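Local structure of major extracellular endoglucanase (Xanthomonas campestris pv. campestris, 4TUF) at residues G51-N55 with L340-W344. The protein cleaves internal beta-1,4-glucosidic linkages in cellulose, lichenin and cereal beta-D-glucans through its family 5 glycoside hydrolase catalytic domain. Sequence-based numbering, arbitrary orientation.
Sequences GLGFN and LRTLW
With chi1 of -61° placing CG of W344 opposite its carbonyl carbon, the indole leans from helix 334-344 toward F54, whose CG is likewise anti to the carbonyl carbon, which sets its phenyl ring beside the indole. The rings form an offset edge-to-face pair with planes at 77°: at the far rim of the indole's six-membered ring, CH2 lies over one face of F54, with CZ2 close to CD1 and CE1. W344 CH2 lies 3.4 Å from F54 CD1, and the centroids of the phenyl ring and the six-membered ring are 5.1 Å apart. One turn earlier on the helix, L340 sends its CD1 branch to the outer end of the same phenyl ring, 3.7 Å from F54 CZ. The next corner of the indole, CZ3, rests against the backbone of G53, 3.6 Å from the G53 O atom. G53 has positive phi, which suits glycine, in the Schellman motif that ends helix 42-51. R341, extended from CG to NE, reaches past the indole to the carbonyl of L52. Its NH2 donates to L52 O over 2.8 Å, in the carbonyl plane on a lone pair, while the oxygen sits 19° out of the guanidinium plane; NE adds a weak bond to L52 O at 3.3 Å. One good and one weak N-H bond thus meet at L52 O, at the C-terminal end of helix 42-51. M337, one turn before R341, also touches L52, F54 and W344, and V22 of strand 16-23 packs on F54. The contact packs the C-terminal helix 334-344 against the alpha-to-beta loop between helix 42-51 and strand 56-61, as in a (beta/alpha)8 TIM barrel of glycoside hydrolase family 5.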
ATOM      1  N   GLY A  51       5.740   6.183  17.776  1.00 51.88           N
ATOM      2  CA  GLY A  51       6.149   7.389  18.473  1.00 50.73           C
ATOM      3  C   GLY A  51       6.354   8.589  17.566  1.00 50.50           C
ATOM      4  O   GLY A  51       6.272   9.730  18.017  1.00 49.68           O
ATOM      5  N   LEU A  52       6.625   8.337  16.289  1.00 44.92           N
ATOM      6  CA  LEU A  52       6.838   9.415  15.331  1.00 45.36           C
ATOM      7  C   LEU A  52       5.512  10.016  14.898  1.00 46.48           C
ATOM      8  O   LEU A  52       5.467  11.121  14.353  1.00 46.15           O
ATOM      9  CB  LEU A  52       7.605   8.916  14.111  1.00 43.84           C
ATOM     10  CG  LEU A  52       9.037   8.443  14.351  1.00 44.40           C
ATOM     11  CD1 LEU A  52       9.541   7.697  13.130  1.00 42.72           C
ATOM     12  CD2 LEU A  52       9.947   9.610  14.684  1.00 46.96           C
ATOM     13  N   GLY A  53       4.434   9.278  15.138  1.00 45.45           N
ATOM     14  CA  GLY A  53       3.104   9.756  14.818  1.00 43.93           C
ATOM     15  C   GLY A  53       2.286   8.810  13.964  1.00 44.56           C
ATOM     16  O   GLY A  53       1.098   9.047  13.753  1.00 49.55           O
ATOM     17  N   PHE A  54       2.910   7.745  13.465  1.00 40.39           N
ATOM     18  CA  PHE A  54       2.202   6.779  12.624  1.00 43.64           C
ATOM     19  C   PHE A  54       1.223   5.958  13.454  1.00 47.44           C
ATOM     20  O   PHE A  54       1.558   5.503  14.546  1.00 49.68           O
ATOM     21  CB  PHE A  54       3.176   5.826  11.913  1.00 38.45           C
ATOM     22  CG  PHE A  54       4.106   6.497  10.937  1.00 39.34           C
ATOM     23  CD1 PHE A  54       3.659   6.898   9.693  1.00 44.41           C
ATOM     24  CD2 PHE A  54       5.439   6.693  11.254  1.00 39.39           C
ATOM     25  CE1 PHE A  54       4.521   7.500   8.794  1.00 44.30           C
ATOM     26  CE2 PHE A  54       6.301   7.293  10.360  1.00 40.02           C
ATOM     27  CZ  PHE A  54       5.840   7.695   9.129  1.00 43.20           C
ATOM     28  N   ASN A  55       0.016   5.761  12.935  1.00 45.74           N
ATOM     29  CA  ASN A  55      -0.949   4.898  13.602  1.00 47.18           C
ATOM     30  C   ASN A  55      -1.448   3.805  12.670  1.00 46.37           C
ATOM     31  O   ASN A  55      -2.396   3.093  12.991  1.00 51.77           O
ATOM     32  CB  ASN A  55      -2.127   5.711  14.130  1.00 38.22           C
ATOM     33  CG  ASN A  55      -3.123   6.072  13.047  1.00 48.73           C
ATOM     34  OD1 ASN A  55      -2.775   6.177  11.870  1.00 48.62           O
ATOM     35  ND2 ASN A  55      -4.374   6.274  13.443  1.00 44.43           N
ATOM     36  N   LEU A 340       4.969  14.730   6.370  1.00 52.54           N
ATOM     37  CA  LEU A 340       3.844  13.853   6.656  1.00 46.78           C
ATOM     38  C   LEU A 340       2.899  14.467   7.689  1.00 49.30           C
ATOM     39  O   LEU A 340       1.680  14.370   7.551  1.00 55.93           O
ATOM     40  CB  LEU A 340       4.340  12.486   7.132  1.00 42.13           C
ATOM     41  CG  LEU A 340       4.974  11.609   6.050  1.00 36.14           C
ATOM     42  CD1 LEU A 340       5.674  10.421   6.668  1.00 35.19           C
ATOM     43  CD2 LEU A 340       3.918  11.139   5.068  1.00 36.81           C
ATOM     44  N   ARG A 341       3.451  15.104   8.717  1.00 45.85           N
ATOM     45  CA  ARG A 341       2.610  15.714   9.743  1.00 47.32           C
ATOM     46  C   ARG A 341       1.813  16.866   9.151  1.00 52.66           C
ATOM     47  O   ARG A 341       0.688  17.135   9.573  1.00 55.08           O
ATOM     48  CB  ARG A 341       3.449  16.184  10.930  1.00 42.96           C
ATOM     49  CG  ARG A 341       4.125  15.034  11.656  1.00 45.17           C
ATOM     50  CD  ARG A 341       4.743  15.450  12.973  1.00 48.15           C
ATOM     51  NE  ARG A 341       5.463  14.339  13.595  1.00 51.22           N
ATOM     52  CZ  ARG A 341       6.787  14.226  13.628  1.00 51.12           C
ATOM     53  NH1 ARG A 341       7.555  15.166  13.089  1.00 52.73           N
ATOM     54  NH2 ARG A 341       7.344  13.177  14.212  1.00 49.76           N
ATOM     55  N   THR A 342       2.397  17.531   8.161  1.00 49.85           N
ATOM     56  CA  THR A 342       1.695  18.567   7.420  1.00 46.83           C
ATOM     57  C   THR A 342       0.484  17.971   6.714  1.00 48.34           C
ATOM     58  O   THR A 342      -0.618  18.505   6.803  1.00 53.45           O
ATOM     59  CB  THR A 342       2.619  19.242   6.394  1.00 46.79           C
ATOM     60  OG1 THR A 342       3.565  20.067   7.083  1.00 47.47           O
ATOM     61  CG2 THR A 342       1.813  20.102   5.423  1.00 44.06           C
ATOM     62  N   LEU A 343       0.700  16.854   6.026  1.00 49.24           N
ATOM     63  CA  LEU A 343      -0.376  16.128   5.359  1.00 47.89           C
ATOM     64  C   LEU A 343      -1.447  15.680   6.350  1.00 48.02           C
ATOM     65  O   LEU A 343      -2.640  15.833   6.095  1.00 53.00           O
ATOM     66  CB  LEU A 343       0.180  14.914   4.609  1.00 41.14           C
ATOM     67  CG  LEU A 343      -0.860  13.982   3.978  1.00 44.07           C
ATOM     68  CD1 LEU A 343      -1.589  14.682   2.840  1.00 44.53           C
ATOM     69  CD2 LEU A 343      -0.225  12.685   3.500  1.00 41.71           C
ATOM     70  N   TRP A 344      -1.011  15.134   7.481  1.00 45.25           N
ATOM     71  CA  TRP A 344      -1.925  14.599   8.490  1.00 48.73           C
ATOM     72  C   TRP A 344      -2.734  15.680   9.211  1.00 55.63           C
ATOM     73  O   TRP A 344      -3.792  15.393   9.772  1.00 62.99           O
ATOM     74  CB  TRP A 344      -1.154  13.787   9.527  1.00 41.14           C
ATOM     75  CG  TRP A 344      -0.424  12.605   8.980  1.00 42.62           C
ATOM     76  CD1 TRP A 344      -0.648  11.973   7.789  1.00 39.83           C
ATOM     77  CD2 TRP A 344       0.662  11.909   9.606  1.00 45.06           C
ATOM     78  NE1 TRP A 344       0.230  10.924   7.638  1.00 38.67           N
ATOM     79  CE2 TRP A 344       1.047  10.866   8.739  1.00 44.20           C
ATOM     80  CE3 TRP A 344       1.348  12.068  10.819  1.00 46.64           C
ATOM     81  CZ2 TRP A 344       2.086   9.985   9.046  1.00 46.96           C
ATOM     82  CZ3 TRP A 344       2.378  11.190  11.124  1.00 44.12           C
ATOM     83  CH2 TRP A 344       2.736  10.161  10.240  1.00 45.82           C
TER